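Local coordinates for Two-component insecticidal protein 16 kDa unit (Alcaligenes faecalis, PDB 5V3S), which forms the 16 kDa aegerolysin-family component of a two-component insecticidal toxin that kills corn rootworm, by a mechanism similar to that of Cry34Ab1/Cry35Ab1, at residues Ala17-Ile22 against Gly47-Glu52; Gly41-Pro46 against Ile53-Ile58; Gly86-Asp91 against Val96-Trp101; Trp101-Ser106 against Gly133-Ile138. All coordinates share one frame; numbering follows the deposited sequence.

From the N terminus, strand 19-27 runs into a first sheet, and contact 1 brings the loop after strand 40-44 back against its start, closing a loop of 24 residues. Contact 2 crosses contact 1: its first segment, 41-46, lies within that loop and its second, 53-58, follows directly on 47-52, closing a short loop of six residues. Both attach the region after strand 40-44 to the mixed sheet. Contact 3 follows, closing the four-residue connection 92-95 of the hairpin 83-91/94-103 in the other sheet. Contact 4 starts at W101, where contact 3 ends, and closes a 26-residue loop from strand 94-103 to the start of strand 136-144, joining the two sheets of the sandwich.

Contact 1 (Ala17-Ile22 against Gly47-Glu52); sequences AQWMEI and GDKDKE. Unlike the reference sequence in segment 17-22: M20 (reference Ile).
W19 and E21, on the strand beginning at residue 19, face K49 and G47 across separate backbones, W19 CA 9.0 Å from K49 CA and E21 CA 8.8 Å from G47 CA, and side chains bridge the gap. This is surface packing on the aegerolysin β-sandwich, between a strand of its mixed sheet and the loop that leads from strand 40-44 to strand 52-53. A type I turn from D48 to K51 shapes this loop, closed by K51 N on D48 O at 3.0 Å; an Asx turn, D48 OD1 accepting from D50 N, overlaps its start.

The extended side chain of K49 crosses to the indole of W19, where its NZ lies 4.0 Å from the centroid of the five-membered ring, an off-centre cation-pi contact that approaches obliquely. A chi1 of 64° turns this ring to the lysine, and K49 NZ lies 3.7 Å from W19 CG. The ammonium group is also hydrogen-bonded to the carbonyl oxygen of Y16, which fixes it beside the ring. Farther along the strand, E21 reaches out through an extended chain, and its OE2 accepts the backbone N-H of G47 at 3.2 Å on the syn side, 25° out of the carboxylate plane.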
# COMPACT_ATOMS: atom_id res chain seq x y z
N ALA A 17 -15.74 -3.17 8.28
CA ALA A 17 -15.11 -2.92 9.55
C ALA A 17 -13.62 -3.28 9.55
O ALA A 17 -12.91 -2.86 10.43
CB ALA A 17 -15.85 -3.69 10.64
N GLN A 18 -13.18 -4.10 8.60
CA GLN A 18 -11.73 -4.34 8.37
C GLN A 18 -11.33 -3.56 7.12
O GLN A 18 -11.91 -3.73 6.04
CB GLN A 18 -11.46 -5.83 8.24
CG GLN A 18 -10.00 -6.17 7.96
CD GLN A 18 -9.08 -5.55 9.02
OE1 GLN A 18 -8.94 -4.34 9.10
NE2 GLN A 18 -8.59 -6.40 9.92
N TRP A 19 -10.39 -2.62 7.28
CA TRP A 19 -10.12 -1.71 6.19
C TRP A 19 -8.71 -1.17 6.42
O TRP A 19 -8.16 -1.22 7.55
CB TRP A 19 -11.11 -0.56 6.12
CG TRP A 19 -11.03 0.32 7.34
CD1 TRP A 19 -11.68 0.12 8.54
CD2 TRP A 19 -10.25 1.53 7.51
NE1 TRP A 19 -11.35 1.11 9.42
CE2 TRP A 19 -10.47 1.99 8.82
CE3 TRP A 19 -9.35 2.22 6.69
CZ2 TRP A 19 -9.86 3.13 9.33
CZ3 TRP A 19 -8.75 3.40 7.19
CH2 TRP A 19 -8.99 3.84 8.49
N MSE A 20 -8.12 -0.75 5.31
CA MSE A 20 -6.79 -0.15 5.36
C MSE A 20 -6.79 0.95 4.30
O MSE A 20 -7.48 0.88 3.28
CB MSE A 20 -5.67 -1.19 5.10
CG MSE A 20 -5.69 -2.00 3.78
SE MSE A 20 -4.82 -0.94 2.32
CE MSE A 20 -3.10 -1.75 2.78
N GLU A 21 -5.98 1.98 4.52
CA GLU A 21 -5.67 2.92 3.46
C GLU A 21 -4.19 3.19 3.55
O GLU A 21 -3.71 3.48 4.63
CB GLU A 21 -6.46 4.25 3.51
CG GLU A 21 -7.92 4.07 3.16
CD GLU A 21 -8.67 5.31 2.77
OE1 GLU A 21 -8.02 6.40 2.68
OE2 GLU A 21 -9.92 5.15 2.55
N ILE A 22 -3.49 3.04 2.43
CA ILE A 22 -2.03 3.18 2.40
C ILE A 22 -1.67 4.35 1.45
O ILE A 22 -2.09 4.38 0.33
CB ILE A 22 -1.28 1.86 2.15
CG1 ILE A 22 0.19 2.04 2.28
CG2 ILE A 22 -1.56 1.28 0.81
CD1 ILE A 22 0.91 0.77 2.62
N GLY A 47 -11.72 6.75 0.48
CA GLY A 47 -12.87 7.46 1.04
C GLY A 47 -14.25 6.97 0.64
O GLY A 47 -15.25 7.54 1.10
N ASP A 48 -14.36 5.97 -0.22
CA ASP A 48 -15.66 5.52 -0.65
C ASP A 48 -15.61 4.05 -0.91
O ASP A 48 -15.38 3.62 -1.99
CB ASP A 48 -16.15 6.24 -1.90
CG ASP A 48 -17.54 5.89 -2.26
OD1 ASP A 48 -18.18 4.98 -1.68
OD2 ASP A 48 -18.05 6.58 -3.15
N LYS A 49 -15.80 3.32 0.16
CA LYS A 49 -15.81 1.86 0.15
C LYS A 49 -16.84 1.24 -0.79
O LYS A 49 -16.70 0.07 -1.14
CB LYS A 49 -15.95 1.33 1.57
CG LYS A 49 -14.81 1.70 2.53
CD LYS A 49 -15.05 1.06 3.89
CE LYS A 49 -14.17 1.66 5.00
NZ LYS A 49 -14.47 1.17 6.38
N ASP A 50 -17.83 2.01 -1.26
CA ASP A 50 -18.80 1.45 -2.24
C ASP A 50 -18.30 1.57 -3.67
O ASP A 50 -18.92 1.01 -4.54
CB ASP A 50 -20.20 2.10 -2.13
CG ASP A 50 -20.90 1.86 -0.73
OD1 ASP A 50 -20.83 0.78 -0.16
OD2 ASP A 50 -21.53 2.77 -0.20
N LYS A 51 -17.16 2.23 -3.95
CA LYS A 51 -16.71 2.42 -5.30
C LYS A 51 -15.44 1.53 -5.59
O LYS A 51 -14.32 1.98 -5.42
CB LYS A 51 -16.38 3.91 -5.59
CG LYS A 51 -17.59 4.85 -5.90
CD LYS A 51 -17.14 6.32 -5.97
CE LYS A 51 -17.92 7.14 -7.01
NZ LYS A 51 -19.41 7.27 -6.83
N GLU A 52 -15.68 0.30 -6.01
CA GLU A 52 -14.61 -0.72 -6.21
C GLU A 52 -13.81 -0.39 -7.45
O GLU A 52 -14.38 0.14 -8.44
CB GLU A 52 -15.18 -2.16 -6.34
CG GLU A 52 -14.18 -3.24 -6.82
CD GLU A 52 -14.64 -4.71 -6.67
OE1 GLU A 52 -15.86 -4.92 -6.52
OE2 GLU A 52 -13.78 -5.64 -6.72

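Contact 2 (Gly41-Pro46 against Ile53-Ile58); sequences GKFHVP and ISPSQI
The ring of F43 has the terminal methyl of I58 on one face and the ring of P55 at its edge. I58 CD1 stands almost over the centre, 3.5 Å from the F43 centroid and only 10° off the ring normal, a CH-pi contact in which the two side chains meet at about a right angle. CG of P55 comes close to the ring plane, 3.9 Å from CE2 of F43. At the base of the side chain, CB of F43 packs on CG1 of I53, whose other branch, CG2, lies 3.8 Å from CG2 of V45. With chi1 at 67°, CG1 of I53 sits between its backbone N and carbonyl carbon, while CG2 is left anti to the carbonyl carbon and is turned to the valine.

One direct backbone bond crosses the contact: I53 N to F43 O, 3.1 Å, with the donor well above the carbonyl plane. A water takes the N-H of F43 and donates to I53 O at 2.8 Å, joining the two backbones a second time. H44 turns away from 53-58, and its ND1 donates to the carbonyl oxygen of V45 at 2.8 Å.

F43 also lies on L38 and I71, and I58 on V33, A36 and Y69, residues drawn from both sheets. The arrangement is that of a two-sheet β-sandwich whose margin is covered by a short helix: 55-58, weakly bonded itself, follows edge strand 52-53 and brings I58 into the apolar core.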
# COMPACT_ATOMS: atom_id res chain seq x y z
N GLY A 41 -10.92 -9.61 -0.15
CA GLY A 41 -11.46 -8.29 -0.16
C GLY A 41 -11.47 -7.61 -1.49
O GLY A 41 -11.35 -8.24 -2.56
N LYS A 42 -11.60 -6.29 -1.45
CA LYS A 42 -11.65 -5.49 -2.64
C LYS A 42 -10.83 -4.20 -2.52
O LYS A 42 -10.53 -3.78 -1.42
CB LYS A 42 -13.12 -5.09 -2.95
CG LYS A 42 -13.75 -4.22 -1.88
CD LYS A 42 -15.25 -3.91 -2.21
CE LYS A 42 -15.89 -3.03 -1.13
NZ LYS A 42 -17.31 -2.74 -1.53
N PHE A 43 -10.40 -3.67 -3.64
CA PHE A 43 -9.82 -2.37 -3.69
C PHE A 43 -10.98 -1.42 -3.97
O PHE A 43 -11.99 -1.82 -4.55
CB PHE A 43 -8.78 -2.24 -4.83
CG PHE A 43 -7.41 -2.90 -4.53
CD1 PHE A 43 -6.64 -2.49 -3.50
CD2 PHE A 43 -6.90 -3.83 -5.40
CE1 PHE A 43 -5.42 -3.06 -3.25
CE2 PHE A 43 -5.66 -4.39 -5.19
CZ PHE A 43 -4.92 -4.00 -4.10
N HIS A 44 -10.79 -0.17 -3.58
CA HIS A 44 -11.77 0.87 -3.78
C HIS A 44 -11.14 2.28 -3.68
O HIS A 44 -10.03 2.52 -3.11
CB HIS A 44 -12.98 0.78 -2.80
CG HIS A 44 -12.58 1.00 -1.39
ND1 HIS A 44 -12.47 2.27 -0.85
CD2 HIS A 44 -12.16 0.16 -0.44
CE1 HIS A 44 -12.03 2.19 0.37
NE2 HIS A 44 -11.82 0.91 0.65
N VAL A 45 -11.92 3.19 -4.23
CA VAL A 45 -11.55 4.61 -4.30
C VAL A 45 -11.41 5.05 -2.87
O VAL A 45 -12.30 4.78 -2.03
CB VAL A 45 -12.59 5.49 -5.10
CG1 VAL A 45 -12.26 6.97 -4.95
CG2 VAL A 45 -12.65 5.08 -6.55
N PRO A 46 -10.28 5.67 -2.52
CA PRO A 46 -10.10 6.08 -1.16
C PRO A 46 -11.21 7.05 -0.70
O PRO A 46 -11.62 7.97 -1.42
CB PRO A 46 -8.70 6.71 -1.15
CG PRO A 46 -8.07 6.16 -2.38
CD PRO A 46 -9.14 6.07 -3.39
N ILE A 53 -12.51 -0.62 -7.38
CA ILE A 53 -11.62 -0.53 -8.53
C ILE A 53 -10.84 -1.88 -8.56
O ILE A 53 -10.63 -2.56 -7.52
CB ILE A 53 -10.66 0.71 -8.48
CG1 ILE A 53 -9.64 0.57 -7.33
CG2 ILE A 53 -11.45 2.00 -8.41
CD1 ILE A 53 -8.66 1.74 -7.15
N SER A 54 -10.29 -2.20 -9.71
CA SER A 54 -9.57 -3.42 -9.86
C SER A 54 -8.09 -3.20 -9.62
O SER A 54 -7.59 -2.05 -9.77
CB SER A 54 -9.83 -3.98 -11.26
OG SER A 54 -9.29 -3.05 -12.18
N PRO A 55 -7.34 -4.30 -9.39
CA PRO A 55 -5.85 -4.25 -9.41
C PRO A 55 -5.32 -3.57 -10.62
O PRO A 55 -4.32 -2.82 -10.51
CB PRO A 55 -5.45 -5.74 -9.35
CG PRO A 55 -6.56 -6.30 -8.52
CD PRO A 55 -7.83 -5.62 -8.95
N SER A 56 -5.96 -3.86 -11.78
CA SER A 56 -5.48 -3.29 -13.02
C SER A 56 -5.54 -1.73 -13.08
O SER A 56 -4.72 -1.09 -13.77
CB SER A 56 -6.13 -3.98 -14.22
OG SER A 56 -7.54 -3.69 -14.37
N GLN A 57 -6.49 -1.14 -12.38
CA GLN A 57 -6.58 0.32 -12.25
C GLN A 57 -5.51 0.96 -11.36
O GLN A 57 -5.18 2.13 -11.58
CB GLN A 57 -7.94 0.73 -11.74
CG GLN A 57 -9.00 0.36 -12.80
CD GLN A 57 -10.35 0.72 -12.34
OE1 GLN A 57 -11.02 -0.09 -11.64
NE2 GLN A 57 -10.74 1.98 -12.58
N ILE A 58 -4.94 0.16 -10.46
CA ILE A 58 -3.78 0.56 -9.65
C ILE A 58 -2.46 0.37 -10.42
O ILE A 58 -1.60 1.29 -10.46
CB ILE A 58 -3.79 -0.22 -8.36
CG1 ILE A 58 -4.97 0.18 -7.53
CG2 ILE A 58 -2.56 0.04 -7.51
CD1 ILE A 58 -5.23 -0.80 -6.42
O HOH W 1 -11.24 -4.90 -6.15

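Contact 3 (Gly86-Asp91 against Val96-Trp101); sequences GFSLYD and VFEYYW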
# COMPACT_ATOMS: atom_id res chain seq x y z
N GLY A 86 -1.19 -7.16 -1.73
CA GLY A 86 0.12 -6.51 -1.81
C GLY A 86 0.29 -5.75 -3.12
O GLY A 86 -0.56 -5.77 -4.04
N PHE A 87 1.46 -5.07 -3.21
CA PHE A 87 1.85 -4.34 -4.41
C PHE A 87 3.32 -4.02 -4.28
O PHE A 87 3.89 -4.09 -3.19
CB PHE A 87 1.06 -3.03 -4.64
CG PHE A 87 1.24 -2.00 -3.56
CD1 PHE A 87 0.48 -2.06 -2.38
CD2 PHE A 87 2.25 -0.97 -3.68
CE1 PHE A 87 0.67 -1.15 -1.40
CE2 PHE A 87 2.42 -0.02 -2.65
CZ PHE A 87 1.62 -0.16 -1.51
N SER A 88 3.88 -3.54 -5.36
CA SER A 88 5.30 -3.24 -5.50
C SER A 88 5.49 -1.85 -6.08
O SER A 88 4.62 -1.30 -6.73
CB SER A 88 6.08 -4.29 -6.33
OG SER A 88 5.95 -5.65 -5.80
N LEU A 89 6.60 -1.24 -5.74
CA LEU A 89 6.83 0.12 -6.33
C LEU A 89 8.16 0.06 -6.99
O LEU A 89 9.13 -0.45 -6.44
CB LEU A 89 6.95 1.18 -5.30
CG LEU A 89 6.98 2.63 -5.75
CD1 LEU A 89 5.68 3.11 -6.27
CD2 LEU A 89 7.43 3.51 -4.63
N TYR A 90 8.22 0.69 -8.14
CA TYR A 90 9.43 0.70 -8.96
C TYR A 90 9.87 2.17 -9.22
O TYR A 90 9.06 3.11 -9.14
CB TYR A 90 9.14 0.08 -10.32
CG TYR A 90 8.81 -1.35 -10.23
CD1 TYR A 90 7.53 -1.75 -9.84
CD2 TYR A 90 9.73 -2.31 -10.53
CE1 TYR A 90 7.22 -3.10 -9.67
CE2 TYR A 90 9.42 -3.66 -10.37
CZ TYR A 90 8.14 -4.03 -9.95
OH TYR A 90 7.88 -5.41 -9.87
N ASP A 91 11.14 2.33 -9.56
CA ASP A 91 11.71 3.63 -10.03
C ASP A 91 12.32 3.23 -11.39
O ASP A 91 13.37 2.56 -11.41
CB ASP A 91 12.80 4.12 -9.09
CG ASP A 91 13.48 5.47 -9.64
OD1 ASP A 91 12.87 6.04 -10.51
OD2 ASP A 91 14.49 5.94 -9.11
N VAL A 96 11.93 -0.96 -5.91
CA VAL A 96 12.27 -0.22 -4.73
C VAL A 96 11.75 -0.95 -3.47
O VAL A 96 12.55 -1.19 -2.56
CB VAL A 96 11.72 1.19 -4.86
CG1 VAL A 96 11.94 1.99 -3.58
CG2 VAL A 96 12.38 1.81 -6.12
N PHE A 97 10.48 -1.33 -3.46
CA PHE A 97 9.89 -2.14 -2.30
C PHE A 97 8.74 -3.03 -2.73
O PHE A 97 8.16 -2.90 -3.79
CB PHE A 97 9.47 -1.33 -1.07
CG PHE A 97 8.23 -0.44 -1.23
CD1 PHE A 97 6.96 -0.94 -1.22
CD2 PHE A 97 8.34 0.95 -1.31
CE1 PHE A 97 5.84 -0.11 -1.30
CE2 PHE A 97 7.26 1.77 -1.40
CZ PHE A 97 5.98 1.24 -1.40
N GLU A 98 8.50 -4.01 -1.90
CA GLU A 98 7.36 -4.91 -2.00
C GLU A 98 6.63 -4.75 -0.68
O GLU A 98 7.28 -4.62 0.40
CB GLU A 98 7.80 -6.35 -2.19
CG GLU A 98 8.43 -6.58 -3.57
CD GLU A 98 9.21 -7.88 -3.63
OE1 GLU A 98 9.76 -8.38 -2.62
OE2 GLU A 98 9.19 -8.43 -4.68
N TYR A 99 5.30 -4.57 -0.78
CA TYR A 99 4.51 -4.48 0.42
C TYR A 99 3.42 -5.59 0.44
O TYR A 99 2.93 -5.99 -0.61
CB TYR A 99 3.87 -3.09 0.53
CG TYR A 99 3.15 -2.89 1.84
CD1 TYR A 99 3.87 -2.90 3.08
CD2 TYR A 99 1.76 -2.78 1.85
CE1 TYR A 99 3.17 -2.73 4.29
CE2 TYR A 99 1.10 -2.57 3.01
CZ TYR A 99 1.80 -2.57 4.23
OH TYR A 99 1.03 -2.44 5.37
N TYR A 100 3.05 -6.05 1.63
CA TYR A 100 2.04 -7.15 1.79
C TYR A 100 1.35 -6.97 3.09
O TYR A 100 1.97 -6.50 4.07
CB TYR A 100 2.74 -8.57 1.74
CG TYR A 100 1.89 -9.74 2.27
CD1 TYR A 100 0.91 -10.28 1.48
CD2 TYR A 100 2.00 -10.22 3.60
CE1 TYR A 100 0.05 -11.26 1.92
CE2 TYR A 100 1.16 -11.25 4.05
CZ TYR A 100 0.19 -11.77 3.17
OH TYR A 100 -0.66 -12.75 3.54
N TRP A 101 0.04 -7.21 3.09
CA TRP A 101 -0.77 -7.11 4.30
C TRP A 101 -1.75 -8.30 4.37
O TRP A 101 -2.12 -8.87 3.36
CB TRP A 101 -1.53 -5.77 4.33
CG TRP A 101 -2.55 -5.64 3.26
CD1 TRP A 101 -3.86 -6.03 3.33
CD2 TRP A 101 -2.38 -5.13 1.93
NE1 TRP A 101 -4.49 -5.81 2.17
CE2 TRP A 101 -3.61 -5.25 1.28
CE3 TRP A 101 -1.33 -4.49 1.27
CZ2 TRP A 101 -3.79 -4.84 -0.05
CZ3 TRP A 101 -1.52 -4.10 -0.05
CH2 TRP A 101 -2.75 -4.23 -0.67
O HOH W 2 7.54 -7.65 -6.93
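F87 and Y99 make one of two hydrogen-bonded pairs in an antiparallel hairpin between strands 83-91 and 94-103, whose local axes run 4.8 Å apart at 167°. The backbone ladder is F87 N to Y99 O, Y99 N to F87 O (2.8 Å, nearly straight), and L89 N to F97 O. It ends in a classic β bulge: V96 and F97 both face L89, whose O takes V96 N at 2.9 Å in the carbonyl plane and F97 N in a weak bond.

The aromatic contacts lie on the face of F87, L89, F97 and Y99. F87 meets F97 obliquely, CE2 to CE1 at 3.7 Å, and also Y99, whose CB lies over its ring face. CB of L89 sits over the ring of F97, a CH-pi contact 4.1 Å from the centroid. The six-membered ring of W101 covers the backbone of G86, its CZ3 3.4 Å from G86 CA, while CD1 of F87 touches the indole edge.

On the opposite face a water links S88 OG (2.8 Å) to E98 OE2.

The hairpin is thus two-sided: its apolar, largely aromatic face, resting on I22, I24, I138, I140 and V142 of the other sheet, forms part of the sandwich core, and the face carrying S88 and E98 is polar there, with a bound water between them.

Contact 4 (Trp101-Ser106 against Gly133-Ile138); sequences WDCPWS and GAMGNI. Unlike the reference sequence in segment 133-138: M135 (reference Thr).
M135, whose side chain packs on C103, donates its backbone N-H to OE1 of Q18, an amide oxygen that also takes a weak bond from the backbone N of W19. The other end of the same amide, Q18 NE2, makes a weak bond to the carbonyl oxygen of P104, so that one glutamine side chain spans from the 101-106 segment to the 133-138 segment, which have no hydrogen bond directly between them.

What joins them directly is apolar. SG of C103 is met by CB and CG of M135, both at 3.6 Å, and by its terminal CE at 3.8 Å. M135 is a selenomethionine that differs from the reference sequence. Its CG extends anti to the backbone N (chi1 -177°), but the chain then bends at chi2 and chi3 and curls around the sulfur. CE continues toward W101, where it comes 4.5 Å from CB.

The two segments belong to opposite sheets of the aegerolysin β-sandwich: strand 94-103 lies in the five-stranded antiparallel sheet, strand 136-144 in the mixed one, and M135 stands in the loop just before the latter. The backbone bond from G136 N to W19 O starts the parallel pairing of 136-144 with 19-27, while in the other sheet NE1 of W101 is hydrogen-bonded to OG1 of T83.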
# COMPACT_ATOMS: atom_id res chain seq x y z
N TRP A 101 0.04 -7.21 3.09
CA TRP A 101 -0.77 -7.11 4.30
C TRP A 101 -1.75 -8.30 4.37
O TRP A 101 -2.12 -8.87 3.36
CB TRP A 101 -1.53 -5.77 4.33
CG TRP A 101 -2.55 -5.64 3.26
CD1 TRP A 101 -3.86 -6.03 3.33
CD2 TRP A 101 -2.38 -5.13 1.93
NE1 TRP A 101 -4.49 -5.81 2.17
CE2 TRP A 101 -3.61 -5.25 1.28
CE3 TRP A 101 -1.33 -4.49 1.27
CZ2 TRP A 101 -3.79 -4.84 -0.05
CZ3 TRP A 101 -1.52 -4.10 -0.05
CH2 TRP A 101 -2.75 -4.23 -0.67
N ASP A 102 -2.10 -8.68 5.59
CA ASP A 102 -3.06 -9.72 5.82
C ASP A 102 -3.84 -9.25 6.99
O ASP A 102 -3.32 -9.20 8.09
CB ASP A 102 -2.36 -11.06 6.02
CG ASP A 102 -3.36 -12.18 6.26
OD1 ASP A 102 -4.50 -12.06 5.76
OD2 ASP A 102 -3.01 -13.15 6.95
N CYS A 103 -5.05 -8.76 6.73
CA CYS A 103 -5.92 -8.18 7.71
C CYS A 103 -7.27 -8.93 7.65
O CYS A 103 -8.23 -8.52 6.98
CB CYS A 103 -6.13 -6.71 7.39
SG CYS A 103 -4.56 -5.86 7.14
N PRO A 104 -7.31 -10.06 8.34
CA PRO A 104 -8.40 -11.02 8.23
C PRO A 104 -9.63 -10.59 9.01
O PRO A 104 -9.52 -9.74 9.88
CB PRO A 104 -7.82 -12.24 8.87
CG PRO A 104 -7.00 -11.68 9.99
CD PRO A 104 -6.33 -10.45 9.37
N TRP A 105 -10.77 -11.12 8.63
CA TRP A 105 -12.03 -10.82 9.31
C TRP A 105 -11.95 -11.25 10.79
O TRP A 105 -12.29 -10.47 11.68
CB TRP A 105 -13.20 -11.48 8.53
CG TRP A 105 -14.53 -11.41 9.18
CD1 TRP A 105 -15.43 -12.44 9.32
CD2 TRP A 105 -15.14 -10.26 9.79
NE1 TRP A 105 -16.55 -12.00 9.97
CE2 TRP A 105 -16.40 -10.67 10.28
CE3 TRP A 105 -14.73 -8.93 9.98
CZ2 TRP A 105 -17.27 -9.79 10.95
CZ3 TRP A 105 -15.59 -8.06 10.64
CH2 TRP A 105 -16.84 -8.49 11.11
N SER A 106 -11.44 -12.46 11.05
CA SER A 106 -11.21 -12.95 12.41
C SER A 106 -9.76 -13.38 12.50
O SER A 106 -9.35 -14.39 11.91
CB SER A 106 -12.15 -14.14 12.75
OG SER A 106 -13.47 -13.94 12.24
N GLY A 133 -8.02 -4.44 16.11
CA GLY A 133 -9.18 -4.00 15.29
C GLY A 133 -8.84 -3.79 13.82
O GLY A 133 -8.06 -4.58 13.22
N ALA A 134 -9.34 -2.70 13.25
CA ALA A 134 -9.10 -2.42 11.81
C ALA A 134 -7.64 -2.00 11.56
O ALA A 134 -7.05 -1.21 12.33
CB ALA A 134 -10.05 -1.36 11.28
N MSE A 135 -7.07 -2.50 10.48
CA MSE A 135 -5.71 -2.10 10.10
C MSE A 135 -5.49 -0.59 10.05
O MSE A 135 -4.51 -0.10 10.56
CB MSE A 135 -5.31 -2.82 8.82
CG MSE A 135 -3.89 -2.55 8.34
SE MSE A 135 -2.56 -3.17 9.65
CE MSE A 135 -1.41 -4.26 8.53
N GLY A 136 -6.36 0.15 9.41
CA GLY A 136 -6.28 1.60 9.54
C GLY A 136 -5.45 2.29 8.45
O GLY A 136 -5.33 1.79 7.40
N ASN A 137 -4.91 3.46 8.77
CA ASN A 137 -4.15 4.29 7.84
C ASN A 137 -2.66 3.92 7.94
O ASN A 137 -2.10 3.77 9.05
CB ASN A 137 -4.32 5.78 8.15
CG ASN A 137 -5.77 6.25 8.01
OD1 ASN A 137 -6.27 6.38 6.93
ND2 ASN A 137 -6.48 6.38 9.13
N ILE A 138 -1.98 3.82 6.79
CA ILE A 138 -0.56 3.46 6.75
C ILE A 138 0.04 4.48 5.75
O ILE A 138 -0.62 4.81 4.77
CB ILE A 138 -0.34 2.02 6.13
CG1 ILE A 138 -1.17 0.92 6.89
CG2 ILE A 138 1.11 1.64 6.04
CD1 ILE A 138 -1.61 -0.28 6.06